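Local atomic coordinates of rRNA adenine N-6-methyltransferase (Saccharopolyspora erythraea, PDB entry 6NVM), a protein that dimethylates a single adenine of 23S ribosomal RNA with S-adenosylmethionine as methyl donor, and thereby confers resistance to macrolide, lincosamide and streptogramin B antibiotics. Residues Arg56-Arg61 against Glu198-Arg203; Asp124-Glu129 against Thr146-Asp151; Lys173-Tyr178 against Ala214-Arg219. All coordinates share one frame; numbering follows the deposited sequence.

Contact 1: Arg56-Arg61 against Glu198-Arg203; sequences RKTIAR and EKVDRR
Arg61 and Glu198 meet through a loose salt bridge in which NE of Arg61 lies 3.6 Å from OE1 of Glu198. The carboxylate approaches the guanidinium obliquely, the two planes being 26° apart, and at this spacing the attraction is best read as electrostatic. The same carboxylate lies against the aliphatic part of its partner as well as near NE, for Glu198 OE1 is 3.8 Å from Arg61 CG, and OE2 is almost as close to that carbon. The second oxygen turns toward Thr58, whose hydroxyl it reaches through a water: the water donates to Thr58 OG1 at 2.9 Å and to Glu198 OE2 at 3.2 Å. Deeper in, the contact becomes apolar, with Thr58 CG2 lying 4.0 Å from Val200 CG2 and nearly as close to CG1, so that the threonine methyl faces the fork of the valine.

The first torsion of Thr58 explains this division of labour. With CG2 anti to the backbone N (chi1 -54° for OG1), the methyl is sent to the valine while OG1 stays on the side of the water and also hydrogen-bonds to Asp55 OD2, just ahead of the helix. Glu198 is extended beyond CG, which carries its carboxylate across to the helix.

Where the strand ends, Asp201 OD1 accepts from Arg203 N at 3.0 Å, an Asx turn leading into a short 3-10 segment. The contact lies beside Leu53, which is predicted to bind S-adenosylmethionine. Residues 56-61 run roughly antiparallel to 198-200, at 141°, and strand 192-200 is outermost in its sheet; Ile215 of strand 213-220 and Leu53 of strand 52-53 pack against both Thr58 and Val200, while Ile59 and Ala60 touch helix 83-89.

Contact 2: Asp124-Glu129 against Thr146-Asp151; sequences DFLTAE and TSAIVD
Phe125 and Ile149 are brought together by their torsions. With CG opposite the backbone N (chi1 178°), the Phe125 ring is carried into the interior, while Ile149 bends at chi2 (-75°), bringing CD1 forward to meet it. Ile149 CD1 arrives at the ring's edge, near its plane, 3.5 Å from Phe125 CD2, with the two side chains crossing at about a right angle. The same methyl lies 3.7 Å from Leu126 CD2, so one isoleucine tip is shared by two consecutive residues. Leu126 CD2 in turn reaches the preceding residue of the helix, 3.8 Å from Ala148 CB, and so spans adjacent positions there.

What presents these two residues is a compact turn: Asp124 OD1 accepts from Leu126 N at 2.9 Å, an Asx turn, with the N-H approaching from above the carboxylate plane. Backbone bonds from Thr127 and Ala128 back to Asp124 and Phe125 tighten the chain into a 3-10 segment. Around the ring stand Tyr98, Phe137 and Trp152, the first edge-to-face, and Trp152 NE1 also bonds Ala128 O.

The contact ties the loop of Asp124, predicted to bind S-adenosylmethionine, to helix 146-155 close to that predicted site. The helix follows Ala140 and the Ile141-Pro142-Tyr143 run, consistent with motif IV of class I N6-adenine methyltransferases.

Contact 3: Lys173-Tyr178 against Ala214-Arg219; sequences KRTGDY and AIMRLR
Met216 of strand 213-220 meets Arg174 and Thr175 at the C-terminal end of helix 168-175. The strand is antiparallel to both its neighbours, inserted between 159-167 and 192-200 as the seventh strand is in class I methyltransferases. Its contribution is concentrated in Met216, whose terminal methyl does the touching: CE of Met216 lies 3.8 Å from Arg174 CB and 4.1 Å from Thr175 CG2. Two consecutive residues are therefore met by a single flexible tip, one through the base of its side chain and the other through its methyl.

The torsions of Met216 put CE there. Its CG sits between the backbone N and the carbonyl carbon (chi1 63°), the chain then runs straight, and a bend at chi3 (-65°) turns CE onto the helix. Thr175 and Met216 pass each other at a slant.

On the helical side each residue divides its apolar and polar parts. Thr175 lays CG2 toward the methionine, while OG1 turns back and hydrogen-bonds to Ala171 O. Arg174 offers only its CB; its chain bends at chi2 and leads away from Met216, toward helix 146-155. A sulfate ion, probably from the crystallisation liquor, lies about 4 Å from the Arg174 side chain. Gly176 follows with positive phi in a Schellman motif, and Arg174 O accepts from Thr185 OG1.

Met216 also touches Thr166 of the neighbouring strand 159-167, and Phe196 of strand 192-200 packs on Thr175. All three touching residues are buried, and what joins them is dispersion between methyl and methylene groups. The contact is apolar and undirected, so it fixes no particular orientation of the methionine methyl, while the hydroxyl of Thr175 is satisfied by Ala171 O.

How the contacts relate
All three contacts fall within one Rossmann-like methyltransferase domain. Contacts 1 and 3 are the closer pair, their centres about 15 Å apart, and they share the sheet: strands 192-200 and 213-220 are neighbours in it, and Glu198 O probably hydrogen-bonds to Ile215 N. Contact 2 lies about 23 Å from contact 1 and about 18 Å from contact 3, centre to centre, yet Val150 CG1 of helix 146-155 packs on Arg174 NH1. Along the chain contact 2 is nested inside the span closed by contact 1, contact 3 follows contact 2, and contacts 1 and 3 interleave. Contacts 1 and 3 thus join helices to the last two strands, while contact 2 lies by the predicted cofactor site.

Contact 1: Arg56-Arg61 against Glu198-Arg203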
loop_
_atom_site.group_PDB
_atom_site.type_symbol
_atom_site.label_atom_id
_atom_site.label_comp_id
_atom_site.label_asym_id
_atom_site.label_seq_id
_atom_site.Cartn_x
_atom_site.Cartn_y
_atom_site.Cartn_z
ATOM N N ARG A 56 -0.296 -23.243 1.539
ATOM C CA ARG A 56 0.742 -23.029 2.542
ATOM C C ARG A 56 1.914 -22.247 1.968
ATOM O O ARG A 56 2.525 -21.430 2.669
ATOM C CB ARG A 56 1.211 -24.373 3.104
ATOM C CG ARG A 56 0.138 -25.117 3.913
ATOM C CD ARG A 56 0.655 -26.442 4.472
ATOM N NE ARG A 56 1.889 -26.254 5.230
ATOM C CZ ARG A 56 1.945 -25.859 6.500
ATOM N NH1 ARG A 56 0.831 -25.615 7.188
ATOM N NH2 ARG A 56 3.125 -25.707 7.086
ATOM N N LYS A 57 2.242 -22.474 0.694
ATOM C CA LYS A 57 3.378 -21.782 0.091
ATOM C C LYS A 57 3.121 -20.284 -0.002
ATOM O O LYS A 57 4.024 -19.475 0.241
ATOM C CB LYS A 57 3.668 -22.368 -1.291
ATOM C CG LYS A 57 4.813 -21.690 -2.035
ATOM C CD LYS A 57 4.997 -22.288 -3.425
ATOM C CE LYS A 57 6.107 -21.587 -4.195
ATOM N NZ LYS A 57 6.271 -22.141 -5.569
ATOM N N THR A 58 1.901 -19.894 -0.355
ATOM C CA THR A 58 1.582 -18.473 -0.434
ATOM C C THR A 58 1.572 -17.841 0.949
ATOM O O THR A 58 2.073 -16.726 1.135
ATOM C CB THR A 58 0.235 -18.288 -1.122
ATOM O OG1 THR A 58 0.262 -18.972 -2.382
ATOM C CG2 THR A 58 -0.057 -16.811 -1.348
ATOM N N ILE A 59 1.009 -18.541 1.934
ATOM C CA ILE A 59 0.992 -18.022 3.298
ATOM C C ILE A 59 2.413 -17.748 3.781
ATOM O O ILE A 59 2.695 -16.692 4.362
ATOM C CB ILE A 59 0.232 -19.006 4.213
ATOM C CG1 ILE A 59 -1.260 -18.962 3.855
ATOM C CG2 ILE A 59 0.446 -18.675 5.694
ATOM C CD1 ILE A 59 -2.119 -19.978 4.582
ATOM N N ALA A 60 3.333 -18.681 3.534
ATOM C CA ALA A 60 4.725 -18.468 3.927
ATOM C C ALA A 60 5.329 -17.285 3.182
ATOM O O ALA A 60 6.114 -16.515 3.749
ATOM C CB ALA A 60 5.542 -19.736 3.671
ATOM N N ARG A 61 4.963 -17.119 1.909
ATOM C CA ARG A 61 5.452 -15.991 1.123
ATOM C C ARG A 61 5.006 -14.665 1.726
ATOM O O ARG A 61 5.787 -13.708 1.793
ATOM C CB ARG A 61 4.953 -16.131 -0.316
ATOM C CG ARG A 61 5.440 -15.068 -1.273
ATOM C CD ARG A 61 6.905 -15.255 -1.585
ATOM N NE ARG A 61 7.343 -14.369 -2.658
ATOM C CZ ARG A 61 8.609 -14.205 -3.020
ATOM N NH1 ARG A 61 9.575 -14.863 -2.388
ATOM N NH2 ARG A 61 8.912 -13.377 -4.010
ATOM N N GLU A 198 3.383 -10.599 -6.010
ATOM C CA GLU A 198 3.033 -11.696 -6.907
ATOM C C GLU A 198 1.519 -11.811 -7.032
ATOM O O GLU A 198 0.766 -11.416 -6.138
ATOM C CB GLU A 198 3.617 -13.030 -6.419
ATOM C CG GLU A 198 2.955 -13.568 -5.153
ATOM C CD GLU A 198 3.540 -14.900 -4.700
ATOM O OE1 GLU A 198 4.733 -15.149 -4.970
ATOM O OE2 GLU A 198 2.799 -15.699 -4.083
ATOM N N LYS A 199 1.093 -12.385 -8.152
ATOM C CA LYS A 199 -0.296 -12.782 -8.328
ATOM C C LYS A 199 -0.607 -14.008 -7.475
ATOM O O LYS A 199 0.253 -14.857 -7.233
ATOM C CB LYS A 199 -0.570 -13.089 -9.802
ATOM C CG LYS A 199 -1.973 -13.602 -10.107
ATOM C CD LYS A 199 -2.099 -14.015 -11.569
ATOM C CE LYS A 199 -3.479 -14.579 -11.876
ATOM N NZ LYS A 199 -3.568 -15.123 -13.257
ATOM N N VAL A 200 -1.856 -14.102 -7.025
ATOM C CA VAL A 200 -2.326 -15.236 -6.231
ATOM C C VAL A 200 -3.573 -15.783 -6.913
ATOM O O VAL A 200 -4.613 -15.114 -6.941
ATOM C CB VAL A 200 -2.625 -14.849 -4.776
ATOM C CG1 VAL A 200 -3.069 -16.073 -3.972
ATOM C CG2 VAL A 200 -1.405 -14.214 -4.134
ATOM N N ASP A 201 -3.480 -16.999 -7.443
ATOM C CA ASP A 201 -4.574 -17.565 -8.221
ATOM C C ASP A 201 -5.793 -17.829 -7.341
ATOM O O ASP A 201 -5.671 -18.228 -6.178
ATOM C CB ASP A 201 -4.121 -18.856 -8.901
ATOM C CG ASP A 201 -5.070 -19.301 -9.999
ATOM O OD1 ASP A 201 -6.241 -19.610 -9.696
ATOM O OD2 ASP A 201 -4.644 -19.326 -11.172
ATOM N N ARG A 202 -6.979 -17.601 -7.913
ATOM C CA ARG A 202 -8.229 -17.798 -7.184
ATOM C C ARG A 202 -8.348 -19.199 -6.591
ATOM O O ARG A 202 -8.930 -19.366 -5.514
ATOM C CB ARG A 202 -9.418 -17.526 -8.112
ATOM C CG ARG A 202 -9.459 -18.410 -9.356
ATOM C CD ARG A 202 -10.731 -18.187 -10.168
ATOM N NE ARG A 202 -10.752 -16.883 -10.831
ATOM C CZ ARG A 202 -10.487 -16.673 -12.118
ATOM N NH1 ARG A 202 -10.176 -17.679 -12.925
ATOM N NH2 ARG A 202 -10.539 -15.442 -12.608
ATOM N N ARG A 203 -7.817 -20.218 -7.270
ATOM C CA ARG A 203 -8.002 -21.587 -6.803
ATOM C C ARG A 203 -7.270 -21.878 -5.498
ATOM O O ARG A 203 -7.496 -22.942 -4.909
ATOM C CB ARG A 203 -7.553 -22.585 -7.874
ATOM C CG ARG A 203 -6.072 -22.553 -8.207
ATOM C CD ARG A 203 -5.664 -23.802 -8.972
ATOM N NE ARG A 203 -6.503 -24.026 -10.147
ATOM C CZ ARG A 203 -6.424 -25.097 -10.932
ATOM N NH1 ARG A 203 -5.544 -26.055 -10.672
ATOM N NH2 ARG A 203 -7.230 -25.212 -11.977
HETATM O O HOH W 1 0.452 -17.704 -4.948
#

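Contact 2: Asp124-Glu129 against Thr146-Asp151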
loop_
_atom_site.group_PDB
_atom_site.type_symbol
_atom_site.label_atom_id
_atom_site.label_comp_id
_atom_site.label_asym_id
_atom_site.label_seq_id
_atom_site.Cartn_x
_atom_site.Cartn_y
_atom_site.Cartn_z
ATOM N N ASP A 124 -13.576 -3.966 14.836
ATOM C CA ASP A 124 -13.385 -3.522 13.462
ATOM C C ASP A 124 -12.020 -2.854 13.324
ATOM O O ASP A 124 -11.765 -1.812 13.940
ATOM C CB ASP A 124 -14.510 -2.556 13.094
ATOM C CG ASP A 124 -14.465 -2.088 11.650
ATOM O OD1 ASP A 124 -13.479 -2.348 10.928
ATOM O OD2 ASP A 124 -15.445 -1.430 11.244
ATOM N N PHE A 125 -11.146 -3.444 12.503
ATOM C CA PHE A 125 -9.804 -2.897 12.344
ATOM C C PHE A 125 -9.829 -1.455 11.861
ATOM O O PHE A 125 -8.915 -0.679 12.173
ATOM C CB PHE A 125 -8.990 -3.739 11.362
ATOM C CG PHE A 125 -7.617 -3.186 11.115
ATOM C CD1 PHE A 125 -6.609 -3.372 12.043
ATOM C CD2 PHE A 125 -7.349 -2.436 9.987
ATOM C CE1 PHE A 125 -5.343 -2.837 11.840
ATOM C CE2 PHE A 125 -6.079 -1.909 9.773
ATOM C CZ PHE A 125 -5.086 -2.102 10.699
ATOM N N LEU A 126 -10.846 -1.079 11.091
ATOM C CA LEU A 126 -10.825 0.229 10.446
ATOM C C LEU A 126 -10.943 1.379 11.436
ATOM O O LEU A 126 -10.585 2.510 11.090
ATOM C CB LEU A 126 -11.935 0.308 9.401
ATOM C CG LEU A 126 -11.584 -0.335 8.057
ATOM C CD1 LEU A 126 -12.806 -0.353 7.136
ATOM C CD2 LEU A 126 -10.427 0.400 7.382
ATOM N N THR A 127 -11.431 1.125 12.649
ATOM C CA THR A 127 -11.499 2.144 13.690
ATOM C C THR A 127 -10.409 1.973 14.742
ATOM O O THR A 127 -10.429 2.675 15.760
ATOM C CB THR A 127 -12.872 2.128 14.370
ATOM O OG1 THR A 127 -13.072 0.870 15.034
ATOM C CG2 THR A 127 -13.978 2.350 13.353
ATOM N N ALA A 128 -9.464 1.062 14.522
ATOM C CA ALA A 128 -8.362 0.863 15.451
ATOM C C ALA A 128 -7.308 1.958 15.288
ATOM O O ALA A 128 -7.090 2.487 14.198
ATOM C CB ALA A 128 -7.723 -0.507 15.233
ATOM N N GLU A 129 -6.669 2.313 16.404
ATOM C CA GLU A 129 -5.551 3.250 16.408
ATOM C C GLU A 129 -4.245 2.499 16.174
ATOM O O GLU A 129 -4.063 1.402 16.705
ATOM C CB GLU A 129 -5.468 3.990 17.742
ATOM C CG GLU A 129 -6.511 5.073 17.927
ATOM C CD GLU A 129 -6.180 6.342 17.158
ATOM O OE1 GLU A 129 -4.979 6.646 16.986
ATOM O OE2 GLU A 129 -7.123 7.035 16.725
ATOM N N THR A 146 -10.752 -2.230 0.531
ATOM C CA THR A 146 -9.320 -2.257 0.250
ATOM C C THR A 146 -8.724 -0.854 0.299
ATOM O O THR A 146 -7.677 -0.636 0.919
ATOM C CB THR A 146 -9.050 -2.913 -1.106
ATOM O OG1 THR A 146 -9.797 -4.127 -1.206
ATOM C CG2 THR A 146 -7.566 -3.247 -1.245
ATOM N N SER A 147 -9.377 0.116 -0.342
ATOM C CA SER A 147 -8.842 1.472 -0.319
ATOM C C SER A 147 -8.819 2.033 1.094
ATOM O O SER A 147 -7.913 2.795 1.445
ATOM C CB SER A 147 -9.647 2.385 -1.242
ATOM O OG SER A 147 -9.258 2.195 -2.587
ATOM N N ALA A 148 -9.792 1.664 1.925
ATOM C CA ALA A 148 -9.822 2.197 3.282
ATOM C C ALA A 148 -8.670 1.643 4.118
ATOM O O ALA A 148 -8.106 2.356 4.959
ATOM C CB ALA A 148 -11.167 1.883 3.933
ATOM N N ILE A 149 -8.319 0.370 3.914
ATOM C CA ILE A 149 -7.195 -0.221 4.632
ATOM C C ILE A 149 -5.884 0.428 4.193
ATOM O O ILE A 149 -5.023 0.752 5.022
ATOM C CB ILE A 149 -7.190 -1.749 4.417
ATOM C CG1 ILE A 149 -8.388 -2.394 5.123
ATOM C CG2 ILE A 149 -5.883 -2.379 4.880
ATOM C CD1 ILE A 149 -8.267 -2.484 6.640
ATOM N N VAL A 150 -5.708 0.628 2.888
ATOM C CA VAL A 150 -4.536 1.350 2.394
ATOM C C VAL A 150 -4.429 2.719 3.065
ATOM O O VAL A 150 -3.355 3.115 3.542
ATOM C CB VAL A 150 -4.589 1.463 0.860
ATOM C CG1 VAL A 150 -3.487 2.378 0.330
ATOM C CG2 VAL A 150 -4.469 0.083 0.239
ATOM N N ASP A 151 -5.542 3.462 3.128
ATOM C CA ASP A 151 -5.517 4.769 3.786
ATOM C C ASP A 151 -5.144 4.642 5.259
ATOM O O ASP A 151 -4.416 5.483 5.797
ATOM C CB ASP A 151 -6.871 5.469 3.665
ATOM C CG ASP A 151 -7.193 5.911 2.248
ATOM O OD1 ASP A 151 -6.267 6.049 1.420
ATOM O OD2 ASP A 151 -8.390 6.136 1.976
#

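Contact 3: Lys173-Tyr178 against Ala214-Arg219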
loop_
_atom_site.group_PDB
_atom_site.type_symbol
_atom_site.label_atom_id
_atom_site.label_comp_id
_atom_site.label_asym_id
_atom_site.label_seq_id
_atom_site.Cartn_x
_atom_site.Cartn_y
_atom_site.Cartn_z
ATOM N N LYS A 173 -2.828 -1.677 -10.364
ATOM C CA LYS A 173 -2.959 -0.235 -10.532
ATOM C C LYS A 173 -2.140 0.515 -9.486
ATOM O O LYS A 173 -1.427 1.473 -9.810
ATOM C CB LYS A 173 -4.429 0.176 -10.458
ATOM C CG LYS A 173 -4.707 1.531 -11.101
ATOM C CD LYS A 173 -6.121 2.038 -10.825
ATOM C CE LYS A 173 -6.260 2.589 -9.412
ATOM N NZ LYS A 173 -7.404 3.538 -9.285
ATOM N N ARG A 174 -2.226 0.086 -8.221
ATOM C CA ARG A 174 -1.561 0.804 -7.139
ATOM C C ARG A 174 -0.048 0.643 -7.171
ATOM O O ARG A 174 0.657 1.425 -6.525
ATOM C CB ARG A 174 -2.101 0.329 -5.783
ATOM C CG ARG A 174 -3.584 0.615 -5.551
ATOM C CD ARG A 174 -3.882 2.113 -5.515
ATOM N NE ARG A 174 -5.293 2.392 -5.240
ATOM C CZ ARG A 174 -5.790 2.748 -4.056
ATOM N NH1 ARG A 174 -5.005 2.888 -2.995
ATOM N NH2 ARG A 174 -7.091 2.973 -3.927
ATOM N N THR A 175 0.468 -0.343 -7.898
ATOM C CA THR A 175 1.903 -0.551 -8.022
ATOM C C THR A 175 2.425 -0.250 -9.419
ATOM O O THR A 175 3.621 -0.433 -9.666
ATOM C CB THR A 175 2.266 -1.996 -7.657
ATOM O OG1 THR A 175 1.618 -2.894 -8.571
ATOM C CG2 THR A 175 1.839 -2.319 -6.224
ATOM N N GLY A 176 1.568 0.195 -10.335
ATOM C CA GLY A 176 1.994 0.446 -11.703
ATOM C C GLY A 176 2.540 -0.776 -12.407
ATOM O O GLY A 176 3.428 -0.651 -13.259
ATOM N N ASP A 177 2.014 -1.962 -12.090
ATOM C CA ASP A 177 2.616 -3.199 -12.574
ATOM C C ASP A 177 2.445 -3.393 -14.074
ATOM O O ASP A 177 3.217 -4.151 -14.672
ATOM C CB ASP A 177 2.026 -4.394 -11.826
ATOM C CG ASP A 177 2.754 -5.689 -12.132
ATOM O OD1 ASP A 177 3.977 -5.757 -11.887
ATOM O OD2 ASP A 177 2.102 -6.642 -12.608
ATOM N N TYR A 178 1.461 -2.734 -14.698
ATOM C CA TYR A 178 1.291 -2.794 -16.148
ATOM C C TYR A 178 1.356 -1.416 -16.805
ATOM O O TYR A 178 0.890 -1.255 -17.937
ATOM C CB TYR A 178 -0.020 -3.497 -16.513
ATOM C CG TYR A 178 -1.287 -2.783 -16.087
ATOM C CD1 TYR A 178 -1.814 -1.744 -16.844
ATOM C CD2 TYR A 178 -1.973 -3.171 -14.945
ATOM C CE1 TYR A 178 -2.976 -1.099 -16.464
ATOM C CE2 TYR A 178 -3.135 -2.533 -14.554
ATOM C CZ TYR A 178 -3.634 -1.498 -15.317
ATOM O OH TYR A 178 -4.793 -0.859 -14.933
ATOM N N ALA A 214 -3.590 -10.830 -5.342
ATOM C CA ALA A 214 -2.178 -10.502 -5.438
ATOM C C ALA A 214 -1.685 -10.117 -4.054
ATOM O O ALA A 214 -2.464 -9.710 -3.190
ATOM C CB ALA A 214 -1.934 -9.367 -6.438
ATOM N N ILE A 215 -0.382 -10.269 -3.851
ATOM C CA ILE A 215 0.298 -9.713 -2.690
ATOM C C ILE A 215 0.954 -8.415 -3.123
ATOM O O ILE A 215 1.704 -8.389 -4.108
ATOM C CB ILE A 215 1.343 -10.685 -2.117
ATOM C CG1 ILE A 215 0.691 -12.017 -1.747
ATOM C CG2 ILE A 215 2.015 -10.065 -0.895
ATOM C CD1 ILE A 215 1.685 -13.119 -1.475
ATOM N N MET A 216 0.671 -7.342 -2.396
ATOM C CA MET A 216 1.331 -6.063 -2.600
ATOM C C MET A 216 1.845 -5.567 -1.257
ATOM O O MET A 216 1.338 -5.947 -0.197
ATOM C CB MET A 216 0.383 -5.025 -3.230
ATOM C CG MET A 216 -0.822 -4.662 -2.378
ATOM S SD MET A 216 -1.831 -3.348 -3.110
ATOM C CE MET A 216 -0.690 -1.973 -3.065
ATOM N N ARG A 217 2.860 -4.710 -1.309
ATOM C CA ARG A 217 3.512 -4.215 -0.107
ATOM C C ARG A 217 3.764 -2.721 -0.221
ATOM O O ARG A 217 4.187 -2.234 -1.271
ATOM C CB ARG A 217 4.834 -4.957 0.138
ATOM C CG ARG A 217 5.623 -4.478 1.353
ATOM C CD ARG A 217 6.827 -5.389 1.609
ATOM N NE ARG A 217 7.668 -5.507 0.419
ATOM C CZ ARG A 217 8.636 -6.403 0.266
ATOM N NH1 ARG A 217 8.903 -7.274 1.228
ATOM N NH2 ARG A 217 9.340 -6.429 -0.855
ATOM N N LEU A 218 3.473 -2.004 0.858
ATOM C CA LEU A 218 3.918 -0.630 1.053
ATOM C C LEU A 218 5.087 -0.627 2.026
ATOM O O LEU A 218 5.067 -1.340 3.030
ATOM C CB LEU A 218 2.799 0.252 1.618
ATOM C CG LEU A 218 1.443 0.244 0.926
ATOM C CD1 LEU A 218 0.512 1.246 1.604
ATOM C CD2 LEU A 218 1.599 0.561 -0.538
ATOM N N ARG A 219 6.110 0.170 1.729
ATOM C CA ARG A 219 7.214 0.397 2.655
ATOM C C ARG A 219 7.317 1.895 2.891
ATOM O O ARG A 219 7.490 2.661 1.938
ATOM C CB ARG A 219 8.542 -0.148 2.117
ATOM C CG ARG A 219 8.467 -1.577 1.586
ATOM C CD ARG A 219 9.834 -2.104 1.144
ATOM N NE ARG A 219 10.696 -2.347 2.296
ATOM C CZ ARG A 219 11.597 -1.493 2.767
ATOM N NH1 ARG A 219 11.796 -0.320 2.176
ATOM N NH2 ARG A 219 12.308 -1.816 3.838
#